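Local atomic coordinates of farnesyl pyrophosphate synthetase (Staphylococcus aureus, PDB entry 5H9D), a protein that probably catalyses the magnesium-dependent elongation of allylic diphosphates towards heptaprenyl diphosphate, as a member of the polyprenyl synthetase family. Residues 81-86 against 94-99; 154-157 against 163-166; 212-217 against 236-241. All blocks are in the same frame, centred on the assembly; numbering follows the deposited sequence.

Interaction 1 (81-86 against 94-99). With PO4 (phosphate ion), chain H.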
loop_
_atom_site.group_PDB
_atom_site.type_symbol
_atom_site.label_atom_id
_atom_site.label_comp_id
_atom_site.label_asym_id
_atom_site.label_seq_id
_atom_site.Cartn_x
_atom_site.Cartn_y
_atom_site.Cartn_z
ATOM N N HIS A 81 5.615 -1.015 -5.487
ATOM C CA HIS A 81 5.196 0.183 -6.194
ATOM C C HIS A 81 6.143 1.283 -5.807
ATOM O O HIS A 81 6.468 2.147 -6.609
ATOM C CB HIS A 81 3.761 0.593 -5.848
ATOM C CG HIS A 81 2.703 -0.129 -6.639
ATOM N ND1 HIS A 81 1.381 0.263 -6.645
ATOM C CD2 HIS A 81 2.770 -1.215 -7.446
ATOM C CE1 HIS A 81 0.684 -0.546 -7.422
ATOM N NE2 HIS A 81 1.502 -1.451 -7.920
ATOM N N ASP A 82 6.622 1.265 -4.580
ATOM C CA ASP A 82 7.536 2.325 -4.207
ATOM C C ASP A 82 8.804 2.371 -5.073
ATOM O O ASP A 82 9.199 3.452 -5.503
ATOM C CB ASP A 82 7.875 2.250 -2.718
ATOM C CG ASP A 82 7.018 3.206 -1.874
ATOM O OD1 ASP A 82 6.204 3.982 -2.460
ATOM O OD2 ASP A 82 7.167 3.184 -0.618
ATOM N N ASP A 83 9.421 1.229 -5.365
ATOM C CA ASP A 83 10.629 1.234 -6.196
ATOM C C ASP A 83 10.373 1.636 -7.666
ATOM O O ASP A 83 11.329 1.938 -8.385
ATOM C CB ASP A 83 11.321 -0.140 -6.172
ATOM C CG ASP A 83 11.545 -0.670 -4.764
ATOM O OD1 ASP A 83 12.090 0.078 -3.920
ATOM O OD2 ASP A 83 11.188 -1.844 -4.505
ATOM N N VAL A 84 9.112 1.602 -8.122
ATOM C CA VAL A 84 8.781 2.000 -9.489
ATOM C C VAL A 84 8.725 3.515 -9.520
ATOM O O VAL A 84 9.107 4.151 -10.504
ATOM C CB VAL A 84 7.376 1.498 -9.981
ATOM C CG1 VAL A 84 7.041 2.131 -11.343
ATOM C CG2 VAL A 84 7.349 -0.023 -10.130
ATOM N N ILE A 85 8.237 4.102 -8.442
ATOM C CA ILE A 85 8.133 5.547 -8.390
ATOM C C ILE A 85 9.499 6.226 -8.231
ATOM O O ILE A 85 9.763 7.226 -8.871
ATOM C CB ILE A 85 7.199 5.983 -7.232
ATOM C CG1 ILE A 85 5.823 5.379 -7.442
ATOM C CG2 ILE A 85 7.094 7.497 -7.168
ATOM C CD1 ILE A 85 4.880 5.647 -6.327
ATOM N N ASP A 86 10.365 5.671 -7.393
ATOM C CA ASP A 86 11.679 6.261 -7.138
ATOM C C ASP A 86 12.776 5.850 -8.100
ATOM O O ASP A 86 13.948 6.089 -7.809
ATOM C CB ASP A 86 12.184 5.906 -5.731
ATOM C CG ASP A 86 11.213 6.304 -4.618
ATOM O OD1 ASP A 86 10.352 7.199 -4.834
ATOM O OD2 ASP A 86 11.335 5.721 -3.509
ATOM N N LYS A 94 18.986 -6.935 -3.800
ATOM C CA LYS A 94 18.855 -7.492 -5.137
ATOM C C LYS A 94 18.079 -6.480 -5.982
ATOM O O LYS A 94 17.632 -5.452 -5.472
ATOM C CB LYS A 94 18.126 -8.829 -5.081
ATOM C CG LYS A 94 18.577 -9.720 -3.919
ATOM C CD LYS A 94 20.036 -10.143 -4.020
ATOM C CE LYS A 94 20.250 -11.181 -5.141
ATOM N NZ LYS A 94 20.130 -10.615 -6.557
ATOM N N LEU A 95 17.953 -6.763 -7.271
ATOM C CA LEU A 95 17.245 -5.902 -8.207
ATOM C C LEU A 95 15.767 -5.699 -7.881
ATOM O O LEU A 95 15.044 -6.637 -7.544
ATOM C CB LEU A 95 17.329 -6.504 -9.616
ATOM C CG LEU A 95 18.655 -6.582 -10.360
ATOM C CD1 LEU A 95 18.532 -7.552 -11.531
ATOM C CD2 LEU A 95 19.051 -5.150 -10.807
ATOM N N THR A 96 15.302 -4.471 -8.023
ATOM C CA THR A 96 13.900 -4.209 -7.760
ATOM C C THR A 96 13.186 -4.883 -8.918
ATOM O O THR A 96 13.804 -5.116 -9.952
ATOM C CB THR A 96 13.637 -2.688 -7.693
ATOM O OG1 THR A 96 14.107 -2.048 -8.881
ATOM C CG2 THR A 96 14.361 -2.097 -6.519
ATOM N N ILE A 97 11.911 -5.218 -8.756
ATOM C CA ILE A 97 11.187 -5.909 -9.814
ATOM C C ILE A 97 11.212 -5.127 -11.111
ATOM O O ILE A 97 11.492 -5.666 -12.171
ATOM C CB ILE A 97 9.714 -6.201 -9.412
ATOM C CG1 ILE A 97 9.676 -6.899 -8.059
ATOM C CG2 ILE A 97 9.032 -7.104 -10.453
ATOM C CD1 ILE A 97 10.453 -8.136 -8.034
ATOM N N SER A 98 10.900 -3.849 -11.028
ATOM C CA SER A 98 10.915 -2.984 -12.212
ATOM C C SER A 98 12.220 -3.130 -13.003
ATOM O O SER A 98 12.228 -2.959 -14.202
ATOM C CB SER A 98 10.699 -1.541 -11.781
ATOM O OG SER A 98 10.868 -1.449 -10.357
ATOM N N LYS A 99 13.319 -3.484 -12.349
ATOM C CA LYS A 99 14.587 -3.633 -13.070
ATOM C C LYS A 99 14.939 -5.042 -13.487
ATOM O O LYS A 99 15.661 -5.223 -14.458
ATOM C CB LYS A 99 15.764 -3.051 -12.278
ATOM C CG LYS A 99 15.860 -1.536 -12.374
ATOM C CD LYS A 99 17.275 -1.058 -12.128
ATOM C CE LYS A 99 17.344 0.454 -12.231
ATOM N NZ LYS A 99 16.606 0.901 -13.455
HETATM P P PO4 H . 19.536 -11.736 -9.952
HETATM O O1 PO4 H . 19.227 -13.065 -9.365
HETATM O O2 PO4 H . 19.528 -11.832 -11.435
HETATM O O3 PO4 H . 18.513 -10.753 -9.512
HETATM O O4 PO4 H . 20.877 -11.292 -9.493
#
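Asp83 and Thr96 make the closest approach, the methyl CG2 of Thr96 lying against the root of the aspartate side chain, 3.6 Å from Asp83 CB and equally near its CG. The carboxylate does not bond across this contact. With Asp83 CG beside its own backbone N (chi1 -51°), the side chain runs obliquely past the threonine, and OD1 forms a salt bridge with Arg91 on the short strand 90-91. That arrangement should fix the rotation of the carboxylate, while Thr96 supplies it with a hydrocarbon flank. The threonine hydroxyl is turned elsewhere, making a weak hydrogen bond to the carbonyl of Ser88. At the next residue of the helix, Val84 CG2 meets Ser98 OG at 3.8 Å. No hydrogen bond crosses between the segments, which bury 149 Å² in all.

Asp82, Asp83 and Asp86 form the first DDxxD motif of the prenyl synthases, at the C-terminal end of helix 62-85; in this family the motif generally binds the diphosphate of the allylic substrate through magnesium. Thr96 stands at the N-cap position of helix 97-100, which follows a small hairpin. Beyond Val84 lie helix 103-121 and Ile71 of the partner chain, the subunit 1 family protein, so Val84 is covered by protein. His81 ND1 is also hydrogen-bonded to Asp75 of that chain.

Looser by comparison are the exposed side chains of Lys94 and Leu95. The bent lysine chain brings NZ to a phosphate ion, probably from the crystallisation liquor, through weak hydrogen bonds; the nearer, to O4, measures 3.1 Å. Leu95 CD1 touches the same ion at 3.8 Å from O3.

Interaction 2 (154-157 against 163-166)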
loop_
_atom_site.group_PDB
_atom_site.type_symbol
_atom_site.label_atom_id
_atom_site.label_comp_id
_atom_site.label_asym_id
_atom_site.label_seq_id
_atom_site.Cartn_x
_atom_site.Cartn_y
_atom_site.Cartn_z
ATOM N N SER A 154 11.517 23.676 1.003
ATOM C CA SER A 154 12.281 24.095 2.175
ATOM C C SER A 154 11.509 24.953 3.156
ATOM O O SER A 154 12.084 25.477 4.101
ATOM C CB SER A 154 13.517 24.858 1.716
ATOM O OG SER A 154 13.158 25.811 0.734
ATOM N N GLN A 155 10.209 25.106 2.944
ATOM C CA GLN A 155 9.409 25.943 3.834
ATOM C C GLN A 155 8.471 25.137 4.742
ATOM O O GLN A 155 7.713 25.687 5.536
ATOM C CB GLN A 155 8.615 26.943 2.987
ATOM C CG GLN A 155 9.445 27.587 1.853
ATOM C CD GLN A 155 10.642 28.399 2.358
ATOM O OE1 GLN A 155 11.768 28.230 1.877
ATOM N NE2 GLN A 155 10.399 29.287 3.326
ATOM N N GLN A 156 8.549 23.824 4.639
ATOM C CA GLN A 156 7.692 22.988 5.420
ATOM C C GLN A 156 8.076 23.000 6.908
ATOM O O GLN A 156 9.224 23.253 7.273
ATOM C CB GLN A 156 7.723 21.587 4.838
ATOM C CG GLN A 156 8.909 20.790 5.262
ATOM C CD GLN A 156 8.502 19.416 5.734
ATOM O OE1 GLN A 156 7.320 19.164 6.027
ATOM N NE2 GLN A 156 9.477 18.514 5.824
ATOM N N THR A 157 7.097 22.717 7.762
ATOM C CA THR A 157 7.299 22.721 9.204
ATOM C C THR A 157 7.487 21.321 9.874
ATOM O O THR A 157 7.102 20.270 9.325
ATOM C CB THR A 157 6.123 23.477 9.863
ATOM O OG1 THR A 157 6.557 24.062 11.096
ATOM C CG2 THR A 157 4.947 22.532 10.116
ATOM N N ARG A 163 3.536 14.580 10.854
ATOM C CA ARG A 163 2.247 14.167 10.337
ATOM C C ARG A 163 2.506 13.288 9.107
ATOM O O ARG A 163 1.737 12.365 8.800
ATOM C CB ARG A 163 1.442 15.441 10.019
ATOM C CG ARG A 163 -0.024 15.269 9.665
ATOM C CD ARG A 163 -0.835 16.477 10.141
ATOM N NE ARG A 163 -0.149 17.734 9.867
ATOM C CZ ARG A 163 -0.462 18.899 10.439
ATOM N NH1 ARG A 163 -1.462 18.960 11.316
ATOM N NH2 ARG A 163 0.241 19.998 10.162
ATOM N N ARG A 164 3.631 13.559 8.446
ATOM C CA ARG A 164 4.052 12.850 7.241
ATOM C C ARG A 164 4.648 11.488 7.544
ATOM O O ARG A 164 4.500 10.569 6.736
ATOM C CB ARG A 164 5.068 13.692 6.437
ATOM C CG ARG A 164 5.337 13.229 4.981
ATOM C CD ARG A 164 6.050 14.318 4.127
ATOM N NE ARG A 164 7.488 14.382 4.410
ATOM C CZ ARG A 164 8.180 15.505 4.620
ATOM N NH1 ARG A 164 7.581 16.691 4.571
ATOM N NH2 ARG A 164 9.470 15.443 4.919
ATOM N N ILE A 165 5.335 11.329 8.674
ATOM C CA ILE A 165 5.895 10.014 8.962
ATOM C C ILE A 165 4.882 9.178 9.725
ATOM O O ILE A 165 5.052 7.978 9.934
ATOM C CB ILE A 165 7.238 10.088 9.732
ATOM C CG1 ILE A 165 7.040 10.701 11.096
ATOM C CG2 ILE A 165 8.255 10.875 8.911
ATOM C CD1 ILE A 165 8.255 10.612 11.905
ATOM N N ASN A 166 3.806 9.834 10.122
ATOM C CA ASN A 166 2.733 9.153 10.805
ATOM C C ASN A 166 1.926 8.341 9.775
ATOM O O ASN A 166 1.664 7.148 9.971
ATOM C CB ASN A 166 1.821 10.156 11.475
ATOM C CG ASN A 166 0.599 9.496 12.052
ATOM O OD1 ASN A 166 0.708 8.628 12.933
ATOM N ND2 ASN A 166 -0.579 9.879 11.548
#
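The amide of Gln156 sits against the guanidinium edge of Arg164, with the two flat groups 30° from coplanar. The side chains that carry them meet at about a right angle, one coming from the loop 154-157 and the other reaching out from helix 158-183. Arg164 leaves its helix with CG anti to the backbone N (chi1 -166°), continues extended, and bends only at chi3, which turns NH1 and NH2 towards the glutamine. Gln156 OE1 lies near the guanidinium plane, 2.9 Å from Arg164 NH1. Gln156 NE2 is 3.2 Å from Arg164 NH2, a meeting of two donors that forms no hydrogen bond; at this resolution such spacings do not merit close interpretation.

The orientation of both groups is probably set in large part by partners beyond the pair. Asn160, in the first turn of the helix, donates from ND2 to Gln156 OE1 and probably helps to fix the amide rotation. Arg164 is gripped twice: NH1 makes a salt bridge with Asp150 OD2, and NH2 donates to the backbone carbonyl of Ile234. Several polar atoms therefore surround a buried guanidinium, and the negative charge of Asp150 probably helps to stabilise its positive one. The contact itself covers 101 Å², most of it from these two residues.

Structurally this is the entry to a long helix, with Thr157 at its N-cap position and the Gln156 side chain reaching from the loop alongside the first turns. Arg164 ties the C-terminal end of helix 127-150 to helix 158-183 and to the residues just ahead of helix 236-243, while Ile165 beside it packs on helix 188-215.

Interaction 3 (212-217 against 236-241)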
loop_
_atom_site.group_PDB
_atom_site.type_symbol
_atom_site.label_atom_id
_atom_site.label_comp_id
_atom_site.label_asym_id
_atom_site.label_seq_id
_atom_site.Cartn_x
_atom_site.Cartn_y
_atom_site.Cartn_z
ATOM N N LEU A 212 19.713 7.578 9.868
ATOM C CA LEU A 212 20.643 6.654 9.228
ATOM C C LEU A 212 20.884 6.911 7.750
ATOM O O LEU A 212 21.609 6.181 7.091
ATOM C CB LEU A 212 20.165 5.219 9.395
ATOM C CG LEU A 212 20.137 4.540 10.768
ATOM C CD1 LEU A 212 19.649 3.099 10.581
ATOM C CD2 LEU A 212 21.497 4.580 11.402
ATOM N N ASP A 213 20.274 7.946 7.211
ATOM C CA ASP A 213 20.469 8.212 5.804
ATOM C C ASP A 213 21.682 9.124 5.652
ATOM O O ASP A 213 22.198 9.303 4.555
ATOM C CB ASP A 213 19.207 8.853 5.212
ATOM C CG ASP A 213 18.982 8.455 3.760
ATOM O OD1 ASP A 213 19.566 9.104 2.860
ATOM O OD2 ASP A 213 18.233 7.471 3.529
ATOM N N PHE A 214 22.143 9.675 6.772
ATOM C CA PHE A 214 23.293 10.572 6.784
ATOM C C PHE A 214 24.480 9.946 7.524
ATOM O O PHE A 214 25.639 10.174 7.185
ATOM C CB PHE A 214 22.915 11.892 7.470
ATOM C CG PHE A 214 21.980 12.755 6.665
ATOM C CD1 PHE A 214 22.444 13.472 5.561
ATOM C CD2 PHE A 214 20.640 12.881 7.022
ATOM C CE1 PHE A 214 21.589 14.304 4.833
ATOM C CE2 PHE A 214 19.789 13.708 6.299
ATOM C CZ PHE A 214 20.271 14.421 5.202
ATOM N N THR A 215 24.174 9.134 8.525
ATOM C CA THR A 215 25.188 8.506 9.360
ATOM C C THR A 215 25.677 7.090 8.973
ATOM O O THR A 215 26.721 6.643 9.472
ATOM C CB THR A 215 24.682 8.471 10.817
ATOM O OG1 THR A 215 23.460 7.711 10.890
ATOM C CG2 THR A 215 24.420 9.885 11.314
ATOM N N SER A 216 24.940 6.404 8.095
ATOM C CA SER A 216 25.265 5.035 7.674
ATOM C C SER A 216 26.324 4.925 6.562
ATOM O O SER A 216 27.274 5.702 6.512
ATOM C CB SER A 216 23.972 4.337 7.237
ATOM O OG SER A 216 24.068 2.919 7.269
ATOM N N THR A 217 26.161 3.962 5.659
ATOM C CA THR A 217 27.143 3.770 4.593
ATOM C C THR A 217 26.545 3.443 3.227
ATOM O O THR A 217 25.507 2.773 3.141
ATOM C CB THR A 217 28.159 2.636 4.958
ATOM O OG1 THR A 217 27.478 1.373 5.050
ATOM C CG2 THR A 217 28.853 2.944 6.283
ATOM N N LEU A 236 13.545 15.149 9.435
ATOM C CA LEU A 236 13.844 15.726 10.736
ATOM C C LEU A 236 15.258 16.304 10.926
ATOM O O LEU A 236 15.405 17.463 11.325
ATOM C CB LEU A 236 13.510 14.725 11.861
ATOM C CG LEU A 236 13.519 15.331 13.275
ATOM C CD1 LEU A 236 12.569 16.494 13.263
ATOM C CD2 LEU A 236 13.132 14.348 14.349
ATOM N N PRO A 237 16.311 15.519 10.649
ATOM C CA PRO A 237 17.655 16.089 10.835
ATOM C C PRO A 237 17.782 17.452 10.142
ATOM O O PRO A 237 18.183 18.449 10.746
ATOM C CB PRO A 237 18.562 15.059 10.187
ATOM C CG PRO A 237 17.778 13.796 10.322
ATOM C CD PRO A 237 16.389 14.203 10.013
ATOM N N ILE A 238 17.389 17.481 8.872
ATOM C CA ILE A 238 17.470 18.686 8.064
ATOM C C ILE A 238 16.573 19.838 8.491
ATOM O O ILE A 238 16.886 20.984 8.211
ATOM C CB ILE A 238 17.239 18.350 6.590
ATOM C CG1 ILE A 238 18.103 17.129 6.216
ATOM C CG2 ILE A 238 17.649 19.531 5.731
ATOM C CD1 ILE A 238 18.044 16.714 4.773
ATOM N N LEU A 239 15.469 19.544 9.171
ATOM C CA LEU A 239 14.557 20.590 9.641
ATOM C C LEU A 239 15.159 21.242 10.877
ATOM O O LEU A 239 14.988 22.441 11.106
ATOM C CB LEU A 239 13.192 19.993 9.997
ATOM C CG LEU A 239 12.375 19.578 8.775
ATOM C CD1 LEU A 239 11.335 18.507 9.107
ATOM C CD2 LEU A 239 11.709 20.815 8.223
ATOM N N LEU A 240 15.863 20.430 11.664
ATOM C CA LEU A 240 16.488 20.890 12.885
ATOM C C LEU A 240 17.660 21.796 12.593
ATOM O O LEU A 240 17.786 22.859 13.175
ATOM C CB LEU A 240 16.936 19.700 13.737
ATOM C CG LEU A 240 15.782 18.835 14.245
ATOM C CD1 LEU A 240 16.293 17.764 15.147
ATOM C CD2 LEU A 240 14.788 19.687 14.990
ATOM N N GLU A 241 18.522 21.389 11.682
ATOM C CA GLU A 241 19.655 22.227 11.369
ATOM C C GLU A 241 19.193 23.529 10.730
ATOM O O GLU A 241 19.895 24.520 10.795
ATOM C CB GLU A 241 20.642 21.493 10.452
ATOM C CG GLU A 241 22.012 22.182 10.323
ATOM C CD GLU A 241 22.666 22.507 11.668
ATOM O OE1 GLU A 241 23.706 23.207 11.682
ATOM O OE2 GLU A 241 22.145 22.072 12.716
#
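The carbonyl oxygen of Pro237 is gripped by two backbone amides of its own helix, taking Glu241 N at 3.1 Å and, weakly, Leu240 N. These bonds belong to the start of helix 236-243, against whose side Phe214 packs. The ring edge of Phe214 points at Ile238: Phe214 CZ meets Ile238 CD1 at 3.2 Å, with CD1 close to the plane of the ring, so the isoleucine tip adjoins the rim. In Ile238 the first torsion (chi1 -47°) directs CG1 to the ring, and the extended chi2 (-177°) carries CD1 on to its edge. Pro237 closes the other part of the contact more loosely, its CB 4.3 Å from Phe214 CE2. No polar bond crosses the contact, which is an apolar one of buried side chains covering 113 Å².

Phe214 immediately follows Asp213, the last acidic residue of the second DDxxD motif of this family, where the helix is weakly bonded and kinked. Asp213 OD1 accepts a hydrogen bond from the backbone N of Asp228 at helix 227-230, which further ties down the segment that carries the phenylalanine. Around the contact, Ile268 and Ile271 of helix 261-272 cover Phe214, Leu229 of helix 227-230 touches Ile238, and Leu236 and Leu239 turn to Tyr161 of helix 158-183, so helix 236-243 contacts helices 158-183 and 227-230.

From the N terminus the three contacts follow in series, and none nests within or crosses another. Interaction 1 closes the connection 86-96 between helix 62-85 and helix 97-100, which contains the small hairpin. Interaction 2 spans only five helical residues, linking the loop before helix 158-183 to its second turn. Interaction 3, with 18 residues between its segments, helices 218-221 and 227-230 included, joins helix 188-215 to helix 236-243. Interactions 2 and 3 adjoin, Gln156 O lying 3.6 Å from Leu239 CD2, with centres 15 Å apart. Interaction 1 touches neither, its centre about 25 Å from that of interaction 2 and 24 Å from that of interaction 3.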